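Local coordinates for extracellular solute-binding protein family 1 (Arthrobacter chlorophenolicus, PDB 4R2F) that binds the disaccharide laminaribiose and probably delivers it, as the solute-binding component, to a bacterial sugar transporter of the ABC type, at residues 202-207 against 274-279; 194-199 against 248-253; 279-284 against 289-294. One frame throughout, in Å; residues are numbered along the deposited sequence.

Interaction 1 (202-207 against 274-279); sequences NNIGNH and GMLTLG. With BGC (beta-D-glucopyranose), chain B; BGC (beta-D-glucopyranose), chain C.
Ile204 meets the 274-279 segment with both branches. Its CD1 lies 3.7 Å from Leu276 CD1, the two side chains crossing at about a right angle. Its CG2, anti to the backbone N, faces the Met275 methyl instead, CG2 to CE 3.9 Å. The Met275 chain is extended and then bends at chi3 (69°). This bend brings CE up to the first helical turn, 3.4 Å from Ile204 O and 3.9 Å from His207 CB. Were Ile204 an alanine, Leu276 CD1 and the Met275 methyl would probably lose these isoleucine contacts, and a gap would open between the helix start and Leu276, beside the sugar.

The same helix start grips laminaribiose. Asn203 N donates to O6 of the glucose of chain B at 2.9 Å. His207 NE2 donates to O6 of the glucose of chain C at 2.8 Å, almost straight at 172°. Asn203 O lies over one face of the imidazole, offset toward its rim, and Arg156 NE is hydrogen-bonded to ND1, which helps fix the ring's rotation. Asn202 OD1 caps the helix, accepting from Ile204 N at 3.2 Å, with the donor above the carbonyl plane.

Asp154, Asn311 and Asp395 also bond the sugar. The contact sets the N-terminus of helix 204-215 against strand 273-275, which pairs antiparallel with strand 145-161, and Trp266 of helix 259-267 packs on Leu276.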
ATOM      1  N   ASN A 202       9.337  -4.256  -5.863  1.00 28.05           N
ATOM      2  CA  ASN A 202       8.038  -3.841  -6.385  1.00 28.13           C
ATOM      3  C   ASN A 202       6.936  -4.767  -5.860  1.00 28.99           C
ATOM      4  O   ASN A 202       6.833  -5.922  -6.265  1.00 28.17           O
ATOM      5  CB  ASN A 202       8.081  -3.862  -7.915  1.00 34.97           C
ATOM      6  CG  ASN A 202       6.921  -3.142  -8.529  1.00 36.72           C
ATOM      7  OD1 ASN A 202       6.015  -2.710  -7.827  1.00 28.63           O
ATOM      8  ND2 ASN A 202       6.941  -3.003  -9.840  1.00 32.20           N
ATOM      9  N   ASN A 203       6.105  -4.229  -4.971  1.00 26.86           N
ATOM     10  CA  ASN A 203       4.971  -4.952  -4.360  1.00 26.33           C
ATOM     11  C   ASN A 203       3.606  -4.724  -5.024  1.00 29.48           C
ATOM     12  O   ASN A 203       2.569  -5.275  -4.601  1.00 30.03           O
ATOM     13  CB  ASN A 203       4.881  -4.555  -2.875  1.00 26.85           C
ATOM     14  CG  ASN A 203       6.115  -4.936  -2.106  1.00 31.25           C
ATOM     15  OD1 ASN A 203       6.763  -4.111  -1.461  1.00 38.90           O
ATOM     16  ND2 ASN A 203       6.459  -6.184  -2.187  1.00 31.57           N
ATOM     17  N   ILE A 204       3.591  -3.956  -6.101  1.00 30.70           N
ATOM     18  CA  ILE A 204       2.325  -3.618  -6.745  1.00 22.41           C
ATOM     19  C   ILE A 204       1.639  -4.862  -7.329  1.00 25.32           C
ATOM     20  O   ILE A 204       0.407  -4.995  -7.251  1.00 28.16           O
ATOM     21  CB  ILE A 204       2.550  -2.530  -7.805  1.00 29.90           C
ATOM     22  CG1 ILE A 204       2.954  -1.215  -7.111  1.00 37.89           C
ATOM     23  CG2 ILE A 204       1.346  -2.350  -8.717  1.00 35.00           C
ATOM     24  CD1 ILE A 204       1.891  -0.588  -6.210  1.00 39.69           C
ATOM     25  N   GLY A 205       2.430  -5.772  -7.893  1.00 27.37           N
ATOM     26  CA  GLY A 205       1.909  -7.047  -8.383  1.00 25.76           C
ATOM     27  C   GLY A 205       1.208  -7.827  -7.295  1.00 23.92           C
ATOM     28  O   GLY A 205       0.110  -8.359  -7.519  1.00 29.99           O
ATOM     29  N   ASN A 206       1.849  -7.907  -6.128  1.00 28.59           N
ATOM     30  CA  ASN A 206       1.246  -8.537  -4.942  1.00 27.60           C
ATOM     31  C   ASN A 206      -0.111  -7.920  -4.682  1.00 43.02           C
ATOM     32  O   ASN A 206      -1.086  -8.614  -4.402  1.00 27.77           O
ATOM     33  CB  ASN A 206       2.108  -8.307  -3.702  1.00 35.25           C
ATOM     34  CG  ASN A 206       3.389  -9.110  -3.691  1.00 36.42           C
ATOM     35  OD1 ASN A 206       4.189  -8.968  -2.775  1.00 41.27           O
ATOM     36  ND2 ASN A 206       3.565  -9.993  -4.656  1.00 27.11           N
ATOM     37  N   HIS A 207      -0.180  -6.597  -4.792  1.00 30.14           N
ATOM     38  CA  HIS A 207      -1.367  -5.892  -4.383  1.00 32.53           C
ATOM     39  C   HIS A 207      -2.483  -6.099  -5.379  1.00 22.34           C
ATOM     40  O   HIS A 207      -3.650  -6.161  -5.004  1.00 30.63           O
ATOM     41  CB  HIS A 207      -1.075  -4.412  -4.214  1.00 33.95           C
ATOM     42  CG  HIS A 207      -0.055  -4.121  -3.158  1.00 21.94           C
ATOM     43  ND1 HIS A 207       0.493  -2.871  -2.974  1.00 27.34           N
ATOM     44  CD2 HIS A 207       0.501  -4.920  -2.210  1.00 30.72           C
ATOM     45  CE1 HIS A 207       1.350  -2.911  -1.968  1.00 26.56           C
ATOM     46  NE2 HIS A 207       1.368  -4.143  -1.485  1.00 28.08           N
ATOM     47  N   GLY A 274      -3.982   0.769 -15.562  1.00 31.02           N
ATOM     48  CA  GLY A 274      -3.504  -0.097 -14.503  1.00 32.25           C
ATOM     49  C   GLY A 274      -3.716   0.413 -13.094  1.00 30.37           C
ATOM     50  O   GLY A 274      -4.170   1.523 -12.888  1.00 32.91           O
ATOM     51  N   MET A 275      -3.332  -0.401 -12.122  1.00 35.36           N
ATOM     52  CA  MET A 275      -3.538  -0.096 -10.718  1.00 33.01           C
ATOM     53  C   MET A 275      -2.239   0.442 -10.163  1.00 33.15           C
ATOM     54  O   MET A 275      -1.204  -0.167 -10.320  1.00 31.34           O
ATOM     55  CB  MET A 275      -3.940  -1.368  -9.955  1.00 34.60           C
ATOM     56  CG  MET A 275      -4.162  -1.212  -8.456  1.00 28.02           C
ATOM     57  SD  MET A 275      -4.073  -2.735  -7.491  1.00 22.63           S
ATOM     58  CE  MET A 275      -2.342  -3.097  -7.620  1.00 28.26           C
ATOM     59  N   LEU A 276      -2.289   1.612  -9.551  1.00 28.48           N
ATOM     60  CA  LEU A 276      -1.117   2.136  -8.879  1.00 22.11           C
ATOM     61  C   LEU A 276      -1.442   2.809  -7.541  1.00 34.98           C
ATOM     62  O   LEU A 276      -1.988   2.189  -6.646  1.00 36.00           O
ATOM     63  CB  LEU A 276      -0.299   3.032  -9.814  1.00 28.93           C
ATOM     64  CG  LEU A 276       1.190   3.180  -9.498  1.00 36.18           C
ATOM     65  CD1 LEU A 276       1.758   1.904  -8.918  1.00 34.25           C
ATOM     66  CD2 LEU A 276       1.991   3.623 -10.705  1.00 28.66           C
ATOM     67  N   THR A 277      -1.102   4.083  -7.428  1.00 30.24           N
ATOM     68  CA  THR A 277      -1.203   4.818  -6.184  1.00 27.24           C
ATOM     69  C   THR A 277      -1.805   6.180  -6.413  1.00 29.27           C
ATOM     70  O   THR A 277      -1.977   6.607  -7.533  1.00 35.80           O
ATOM     71  CB  THR A 277       0.173   5.049  -5.543  1.00 34.15           C
ATOM     72  OG1 THR A 277       0.906   5.996  -6.318  1.00 32.64           O
ATOM     73  CG2 THR A 277       0.949   3.761  -5.447  1.00 45.62           C
ATOM     74  N   LEU A 278      -2.135   6.858  -5.331  1.00 30.78           N
ATOM     75  CA  LEU A 278      -2.470   8.260  -5.415  1.00 25.06           C
ATOM     76  C   LEU A 278      -1.242   9.028  -5.904  1.00 33.33           C
ATOM     77  O   LEU A 278      -0.123   8.684  -5.563  1.00 30.58           O
ATOM     78  CB  LEU A 278      -2.896   8.775  -4.049  1.00 26.82           C
ATOM     79  CG  LEU A 278      -3.281  10.244  -3.973  1.00 27.56           C
ATOM     80  CD1 LEU A 278      -4.273  10.486  -2.859  1.00 32.92           C
ATOM     81  CD2 LEU A 278      -2.055  11.118  -3.803  1.00 42.85           C
ATOM     82  N   GLY A 279      -1.465  10.048  -6.722  1.00 31.85           N
ATOM     83  CA  GLY A 279      -0.398  10.959  -7.183  1.00 29.65           C
ATOM     84  C   GLY A 279       0.507  10.423  -8.261  1.00 24.74           C
ATOM     85  O   GLY A 279       1.651  10.821  -8.354  1.00 29.40           O
TER
HETATM   86  C2  BGC B   1       3.824   1.809  -2.004  1.00 35.34           C
HETATM   87  C3  BGC B   1       4.207   0.565  -1.187  1.00 26.98           C
HETATM   88  C4  BGC B   1       4.945  -0.426  -2.098  1.00 27.67           C
HETATM   89  C5  BGC B   1       6.126   0.280  -2.815  1.00 27.01           C
HETATM   90  C6  BGC B   1       6.961  -0.666  -3.689  1.00 31.84           C
HETATM   91  C1  BGC B   1       5.061   2.365  -2.732  1.00 35.84           C
HETATM   92  O1  BGC B   1       4.710   3.468  -3.567  1.00 52.00           O
HETATM   93  O2  BGC B   1       3.240   2.792  -1.133  1.00 31.26           O
HETATM   94  O3  BGC B   1       3.000   0.034  -0.577  1.00 26.46           O
HETATM   95  O4  BGC B   1       5.474  -1.559  -1.399  1.00 30.95           O
HETATM   96  O5  BGC B   1       5.591   1.325  -3.580  1.00 33.84           O
HETATM   97  O6  BGC B   1       6.112  -1.341  -4.620  1.00 29.88           O
HETATM   98  C2  BGC C   2       1.967  -0.481   1.503  1.00 26.35           C
HETATM   99  C3  BGC C   2       2.298  -1.127   2.850  1.00 29.82           C
HETATM  100  C4  BGC C   2       2.693  -2.582   2.643  1.00 26.66           C
HETATM  101  C5  BGC C   2       3.832  -2.676   1.637  1.00 26.83           C
HETATM  102  C6  BGC C   2       4.183  -4.132   1.302  1.00 27.09           C
HETATM  103  C1  BGC C   2       3.228  -0.593   0.665  1.00 24.00           C
HETATM  104  O2  BGC C   2       1.580   0.878   1.666  1.00 27.54           O
HETATM  105  O3  BGC C   2       1.177  -1.045   3.730  1.00 24.55           O
HETATM  106  O4  BGC C   2       3.164  -3.130   3.868  1.00 29.45           O
HETATM  107  O5  BGC C   2       3.490  -1.986   0.431  1.00 23.42           O
HETATM  108  O6  BGC C   2       3.090  -4.828   0.663  1.00 26.87           O

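Interaction 2 (194-199 against 248-253); sequences FATGSG and GVIDPA
Phe194 and Ile250 bring two irregular loop segments together, their CA atoms 5.1 Å apart, with one weak backbone bond from Phe194 N to Val249 O (129° at the hydrogen). A water adds a second link. It donates to Phe194 O at 2.8 Å and accepts from Asp251 N at 2.9 Å. It also accepts a weak bond from Thr196 N. The buried carbonyl of Phe194 is therefore held through solvent rather than by a direct backbone partner across the contact.

The side chains touch mainly near their roots. Phe194 CB rests 3.9 Å from Val249 CG1. Phe194 and Ile250 lie side by side and point the same way. Ile250 CG1 meets the phenyl ring at its edge, near its plane and not over a face, 4.1 Å from Phe194 CD2. The phenyl leaves along the isoleucine because CG stands anti to the backbone N (chi1 -156°). CG1 of Ile250 also approaches Phe194 O. Thr196 CG2 makes a looser touch with Ile250 CG2.

Two local motifs shape the 248-253 segment. Gly248 ends helix 232-246 in a Schellman motif. Asp251 OD1 accepts from Ala253 N at 2.9 Å, an Asx turn, while its OD2 is hydrogen-bonded to Tyr257 OH and Gln265 NE2.

The contact ties the loop leading into helix 204-215 to the loop after helix 232-246. Leu244 of helix 232-246 packs on Phe194, Val249 and Ile250. Leu208 of helix 204-215 touches Phe194 and Thr196, and Leu408 of helix 398-408 closes on Thr196 and Ile250.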
ATOM      1  N   PHE A 194      -2.727  -3.334 -19.076  1.00 33.94           N
ATOM      2  CA  PHE A 194      -2.834  -3.440 -17.635  1.00 30.37           C
ATOM      3  C   PHE A 194      -1.430  -3.522 -17.049  1.00 26.37           C
ATOM      4  O   PHE A 194      -0.847  -4.619 -16.883  1.00 33.36           O
ATOM      5  CB  PHE A 194      -3.700  -4.644 -17.249  1.00 32.77           C
ATOM      6  CG  PHE A 194      -4.341  -4.536 -15.897  1.00 42.94           C
ATOM      7  CD1 PHE A 194      -5.347  -3.617 -15.664  1.00 37.42           C
ATOM      8  CD2 PHE A 194      -3.983  -5.388 -14.882  1.00 75.64           C
ATOM      9  CE1 PHE A 194      -5.952  -3.523 -14.429  1.00 39.61           C
ATOM     10  CE2 PHE A 194      -4.593  -5.309 -13.652  1.00101.70           C
ATOM     11  CZ  PHE A 194      -5.571  -4.366 -13.419  1.00 61.48           C
ATOM     12  N   ALA A 195      -0.900  -2.349 -16.722  1.00 27.20           N
ATOM     13  CA  ALA A 195       0.472  -2.210 -16.307  1.00 28.87           C
ATOM     14  C   ALA A 195       0.574  -2.600 -14.858  1.00 32.09           C
ATOM     15  O   ALA A 195      -0.225  -2.156 -14.019  1.00 31.47           O
ATOM     16  CB  ALA A 195       0.948  -0.782 -16.502  1.00 29.40           C
ATOM     17  N   THR A 196       1.563  -3.431 -14.580  1.00 32.96           N
ATOM     18  CA  THR A 196       1.878  -3.854 -13.224  1.00 27.33           C
ATOM     19  C   THR A 196       3.358  -4.268 -13.182  1.00 38.19           C
ATOM     20  O   THR A 196       4.068  -4.117 -14.165  1.00 33.58           O
ATOM     21  CB  THR A 196       0.928  -4.963 -12.743  1.00 34.93           C
ATOM     22  OG1 THR A 196       1.030  -5.083 -11.324  1.00 28.42           O
ATOM     23  CG2 THR A 196       1.257  -6.293 -13.385  1.00 29.74           C
ATOM     24  N   GLY A 197       3.817  -4.768 -12.045  1.00 25.16           N
ATOM     25  CA  GLY A 197       5.172  -5.209 -11.919  1.00 32.02           C
ATOM     26  C   GLY A 197       5.395  -5.955 -10.635  1.00 36.84           C
ATOM     27  O   GLY A 197       4.825  -5.594  -9.611  1.00 28.46           O
ATOM     28  N   SER A 198       6.263  -6.962 -10.690  1.00 27.36           N
ATOM     29  CA  SER A 198       6.635  -7.756  -9.512  1.00 20.64           C
ATOM     30  C   SER A 198       8.122  -7.976  -9.372  1.00 32.99           C
ATOM     31  O   SER A 198       8.562  -8.907  -8.679  1.00 27.34           O
ATOM     32  CB  SER A 198       5.899  -9.102  -9.510  1.00 28.65           C
ATOM     33  OG  SER A 198       6.301  -9.916 -10.594  1.00 31.18           O
ATOM     34  N   GLY A 199       8.902  -7.076  -9.962  1.00 30.78           N
ATOM     35  CA  GLY A 199      10.352  -7.156  -9.846  1.00 32.86           C
ATOM     36  C   GLY A 199      10.807  -6.853  -8.449  1.00 30.82           C
ATOM     37  O   GLY A 199       9.985  -6.545  -7.583  1.00 36.45           O
ATOM     38  N   GLY A 248      -1.728 -10.989 -23.530  1.00 33.33           N
ATOM     39  CA  GLY A 248      -0.729  -9.927 -23.620  1.00 39.51           C
ATOM     40  C   GLY A 248      -1.238  -8.562 -23.189  1.00 41.65           C
ATOM     41  O   GLY A 248      -0.673  -7.558 -23.557  1.00 34.47           O
ATOM     42  N   VAL A 249      -2.335  -8.521 -22.446  1.00 30.63           N
ATOM     43  CA  VAL A 249      -2.843  -7.261 -21.859  1.00 33.77           C
ATOM     44  C   VAL A 249      -1.952  -6.867 -20.681  1.00 24.01           C
ATOM     45  O   VAL A 249      -1.616  -5.693 -20.482  1.00 32.83           O
ATOM     46  CB  VAL A 249      -4.310  -7.433 -21.422  1.00 35.15           C
ATOM     47  CG1 VAL A 249      -4.809  -6.240 -20.607  1.00 38.71           C
ATOM     48  CG2 VAL A 249      -5.174  -7.666 -22.658  1.00 36.02           C
ATOM     49  N   ILE A 250      -1.589  -7.868 -19.892  1.00 31.50           N
ATOM     50  CA  ILE A 250      -0.455  -7.744 -19.004  1.00 31.61           C
ATOM     51  C   ILE A 250       0.782  -8.039 -19.840  1.00 31.52           C
ATOM     52  O   ILE A 250       0.816  -9.014 -20.601  1.00 34.42           O
ATOM     53  CB  ILE A 250      -0.589  -8.693 -17.786  1.00 26.04           C
ATOM     54  CG1 ILE A 250      -1.706  -8.168 -16.859  1.00 26.57           C
ATOM     55  CG2 ILE A 250       0.725  -8.811 -17.045  1.00 37.11           C
ATOM     56  CD1 ILE A 250      -2.041  -9.060 -15.669  1.00 35.68           C
ATOM     57  N   ASP A 251       1.781  -7.181 -19.675  1.00 31.38           N
ATOM     58  CA  ASP A 251       3.053  -7.230 -20.399  1.00 35.57           C
ATOM     59  C   ASP A 251       3.746  -8.512 -19.969  1.00 32.30           C
ATOM     60  O   ASP A 251       3.816  -8.810 -18.760  1.00 28.93           O
ATOM     61  CB  ASP A 251       3.860  -5.985 -20.001  1.00 32.84           C
ATOM     62  CG  ASP A 251       5.229  -5.862 -20.684  1.00 33.94           C
ATOM     63  OD1 ASP A 251       5.888  -6.852 -21.076  1.00 29.67           O
ATOM     64  OD2 ASP A 251       5.685  -4.700 -20.766  1.00 33.40           O
ATOM     65  N   PRO A 252       4.234  -9.309 -20.939  1.00 35.50           N
ATOM     66  CA  PRO A 252       4.859 -10.569 -20.552  1.00 36.94           C
ATOM     67  C   PRO A 252       6.093 -10.395 -19.657  1.00 35.00           C
ATOM     68  O   PRO A 252       6.442 -11.329 -18.920  1.00 34.15           O
ATOM     69  CB  PRO A 252       5.244 -11.204 -21.905  1.00 34.80           C
ATOM     70  CG  PRO A 252       5.371 -10.044 -22.829  1.00 38.96           C
ATOM     71  CD  PRO A 252       4.269  -9.113 -22.399  1.00 40.34           C
ATOM     72  N   ALA A 253       6.747  -9.229 -19.696  1.00 32.95           N
ATOM     73  CA  ALA A 253       7.874  -8.981 -18.776  1.00 30.15           C
ATOM     74  C   ALA A 253       7.456  -8.305 -17.469  1.00 33.13           C
ATOM     75  O   ALA A 253       8.317  -7.985 -16.670  1.00 29.47           O
ATOM     76  CB  ALA A 253       8.938  -8.143 -19.444  1.00 24.49           C
TER
HETATM   77  O   HOH W   1       1.777  -5.428 -17.359  1.00 27.17           O

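Interaction 3 (279-284 against 289-294); sequences GVPERV and GDIVVA
Ile291 reaches from its strand into the side of the short helix 280-284, and three side chains of that helix receive it. Each meets a different part of the isoleucine. Val280 takes the CG2 branch: its CG1 stands 3.9 Å from Ile291 CG2, and the two side chains cross at about a right angle. Pro281 takes the base. Its ring crosses the isoleucine obliquely, with CG 4.2 Å from Ile291 CB. The same CG lies 3.6 Å from Ile291 O, so the ring rests on the strand backbone as well as on the side chain. Val284 takes the far end, tip to tip, with CG2 4.1 Å from Ile291 CD1.

The torsions of Ile291 explain this division. CG1 is anti to the carbonyl carbon (chi1 -63°), and the chain runs on extended to CD1 (chi2 167°). CD1 is thereby carried out to Val284, one helical turn beyond Val280. CG2 is left to face Val280.

Helix 280-284 and strand 291-294 are joined by a short loop. Gly279 is the N-cap, and its O accepts from Arg283 N at 2.9 Å. Four residues separate the 279-284 and 289-294 segments, and the chain returns roughly antiparallel, at 142° between helix and strand axes. The axes come within 9.1 Å, and the side-chain contacts are apolar. Strand 291-294 pairs antiparallel with strand 145-161 in the large mixed sheet of this solute-binding fold, the backbones of Val292 and Ala294 hydrogen-bonded to those of Tyr160 and Leu158, respectively. Asp290 anchors the strand's start through a salt bridge to Arg161. Trp159 of strand 145-161 packs on both Val280 and Pro281, and Trp266 of helix 259-267 touches Val284.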
ATOM      1  N   GLY A 279      -1.465  10.048  -6.722  1.00 31.85           N
ATOM      2  CA  GLY A 279      -0.398  10.959  -7.183  1.00 29.65           C
ATOM      3  C   GLY A 279       0.507  10.423  -8.261  1.00 24.74           C
ATOM      4  O   GLY A 279       1.651  10.821  -8.354  1.00 29.40           O
ATOM      5  N   VAL A 280      -0.006   9.550  -9.116  1.00 25.76           N
ATOM      6  CA  VAL A 280       0.828   8.969 -10.152  1.00 28.00           C
ATOM      7  C   VAL A 280       1.543   9.994 -11.061  1.00 29.65           C
ATOM      8  O   VAL A 280       2.722   9.828 -11.317  1.00 32.90           O
ATOM      9  CB  VAL A 280       0.026   7.971 -11.024  1.00 29.50           C
ATOM     10  CG1 VAL A 280       0.766   7.615 -12.311  1.00 31.28           C
ATOM     11  CG2 VAL A 280      -0.304   6.703 -10.242  1.00 37.92           C
ATOM     12  N   PRO A 281       0.848  11.042 -11.564  1.00 34.10           N
ATOM     13  CA  PRO A 281       1.573  11.987 -12.447  1.00 35.10           C
ATOM     14  C   PRO A 281       2.835  12.577 -11.804  1.00 32.99           C
ATOM     15  O   PRO A 281       3.901  12.630 -12.431  1.00 36.59           O
ATOM     16  CB  PRO A 281       0.532  13.082 -12.716  1.00 36.55           C
ATOM     17  CG  PRO A 281      -0.768  12.385 -12.624  1.00 28.89           C
ATOM     18  CD  PRO A 281      -0.593  11.343 -11.529  1.00 29.59           C
ATOM     19  N   GLU A 282       2.711  12.942 -10.537  1.00 41.15           N
ATOM     20  CA  GLU A 282       3.786  13.566  -9.785  1.00 45.55           C
ATOM     21  C   GLU A 282       4.872  12.520  -9.509  1.00 44.31           C
ATOM     22  O   GLU A 282       6.054  12.801  -9.609  1.00 37.19           O
ATOM     23  CB  GLU A 282       3.248  14.143  -8.457  1.00 47.89           C
ATOM     24  CG  GLU A 282       2.177  15.258  -8.536  1.00 71.08           C
ATOM     25  CD  GLU A 282       0.859  14.928  -9.286  1.00189.36           C
ATOM     26  OE1 GLU A 282       0.092  13.944  -9.010  1.00 27.20           O
ATOM     27  OE2 GLU A 282       0.550  15.735 -10.180  1.00 65.94           O
ATOM     28  N   ARG A 283       4.447  11.316  -9.148  1.00 34.59           N
ATOM     29  CA  ARG A 283       5.374  10.210  -8.887  0.50 47.53           C
ATOM     30  C   ARG A 283       6.237   9.885 -10.098  1.00 43.01           C
ATOM     31  O   ARG A 283       7.420   9.673  -9.955  1.00 39.57           O
ATOM     32  CB  ARG A 283       4.631   8.947  -8.454  0.50 36.58           C
ATOM     33  CG  ARG A 283       5.545   7.752  -8.185  0.50 40.88           C
ATOM     34  CD  ARG A 283       6.679   8.120  -7.241  0.50 56.30           C
ATOM     35  NE  ARG A 283       7.542   6.989  -6.928  0.50 49.22           N
ATOM     36  CZ  ARG A 283       8.785   6.870  -7.362  0.50 34.11           C
ATOM     37  NH1 ARG A 283       9.320   7.819  -8.130  0.50 29.37           N
ATOM     38  NH2 ARG A 283       9.492   5.815  -7.017  0.50 39.58           N
ATOM     39  N   VAL A 284       5.650   9.872 -11.291  1.00 37.60           N
ATOM     40  CA  VAL A 284       6.384   9.473 -12.476  1.00 34.85           C
ATOM     41  C   VAL A 284       6.949  10.632 -13.309  1.00 42.55           C
ATOM     42  O   VAL A 284       7.619  10.382 -14.304  1.00 41.25           O
ATOM     43  CB  VAL A 284       5.558   8.500 -13.360  1.00 34.66           C
ATOM     44  CG1 VAL A 284       4.952   7.389 -12.502  1.00 35.86           C
ATOM     45  CG2 VAL A 284       4.475   9.217 -14.152  1.00 34.87           C
ATOM     46  N   GLY A 289      -1.305  16.173 -17.643  1.00 34.53           N
ATOM     47  CA  GLY A 289      -2.766  16.030 -17.506  1.00 31.72           C
ATOM     48  C   GLY A 289      -3.289  14.824 -18.285  1.00 25.99           C
ATOM     49  O   GLY A 289      -4.479  14.510 -18.241  1.00 36.11           O
ATOM     50  N   ASP A 290      -2.396  14.125 -18.988  1.00 30.86           N
ATOM     51  CA  ASP A 290      -2.809  12.983 -19.807  1.00 32.91           C
ATOM     52  C   ASP A 290      -3.084  11.755 -18.934  1.00 33.52           C
ATOM     53  O   ASP A 290      -3.923  10.931 -19.287  1.00 33.26           O
ATOM     54  CB  ASP A 290      -1.765  12.667 -20.881  1.00 33.71           C
ATOM     55  CG  ASP A 290      -2.303  11.808 -21.996  1.00 34.62           C
ATOM     56  OD1 ASP A 290      -3.507  11.843 -22.299  1.00 38.65           O
ATOM     57  OD2 ASP A 290      -1.512  11.071 -22.602  1.00 44.76           O
ATOM     58  N   ILE A 291      -2.414  11.660 -17.785  1.00 31.55           N
ATOM     59  CA  ILE A 291      -2.597  10.528 -16.861  1.00 29.99           C
ATOM     60  C   ILE A 291      -3.630  10.903 -15.817  1.00 29.59           C
ATOM     61  O   ILE A 291      -3.421  11.849 -15.051  1.00 29.13           O
ATOM     62  CB  ILE A 291      -1.304  10.151 -16.125  1.00 29.21           C
ATOM     63  CG1 ILE A 291      -0.237   9.680 -17.125  1.00 32.26           C
ATOM     64  CG2 ILE A 291      -1.602   9.063 -15.101  1.00 33.77           C
ATOM     65  CD1 ILE A 291       1.147   9.584 -16.516  1.00 35.89           C
ATOM     66  N   VAL A 292      -4.713  10.127 -15.774  1.00 27.37           N
ATOM     67  CA  VAL A 292      -5.926  10.463 -15.037  1.00 26.23           C
ATOM     68  C   VAL A 292      -6.490   9.263 -14.266  1.00 23.85           C
ATOM     69  O   VAL A 292      -6.372   8.104 -14.699  1.00 25.98           O
ATOM     70  CB  VAL A 292      -6.994  10.982 -16.043  1.00 39.23           C
ATOM     71  CG1 VAL A 292      -8.361  11.139 -15.399  1.00 59.72           C
ATOM     72  CG2 VAL A 292      -6.522  12.296 -16.657  1.00 57.72           C
ATOM     73  N   VAL A 293      -7.115   9.542 -13.130  1.00 26.75           N
ATOM     74  CA  VAL A 293      -7.775   8.462 -12.337  1.00 24.85           C
ATOM     75  C   VAL A 293      -8.982   7.923 -13.079  1.00 32.90           C
ATOM     76  O   VAL A 293      -9.791   8.695 -13.602  1.00 28.06           O
ATOM     77  CB  VAL A 293      -8.165   8.960 -10.931  1.00 25.52           C
ATOM     78  CG1 VAL A 293      -9.003   7.928 -10.179  1.00 29.67           C
ATOM     79  CG2 VAL A 293      -6.909   9.273 -10.137  1.00 34.82           C
ATOM     80  N   ALA A 294      -9.070   6.597 -13.161  1.00 29.44           N
ATOM     81  CA  ALA A 294     -10.222   5.920 -13.769  1.00 25.79           C
ATOM     82  C   ALA A 294     -11.199   5.487 -12.673  1.00 24.67           C
ATOM     83  O   ALA A 294     -10.797   5.266 -11.531  1.00 27.66           O
ATOM     84  CB  ALA A 294      -9.758   4.703 -14.581  1.00 30.04           C
TER

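Only the 202-207 side of interaction 1 is hydrogen-bonded to the sugar among the three contacts, and the other two lie further back. The centre of interaction 1 is 12 Å from that of interaction 2, and the two touch. Gly197 O is 3.0 Å from Gly205 N, a probable hydrogen bond. Ile204 CG2 packs 3.8 Å from Thr196 OG1. The loop of interaction 2 therefore backs the helix start that binds the glucose units. Interaction 3 shares Gly279 with interaction 1, with centres 13 Å apart, and both reach the same sheet. Interactions 2 and 3 do not touch, their nearest atoms being about 9 Å apart. The side chains of Thr196 and Val280 each come no closer than about 9 Å to a bound glucose.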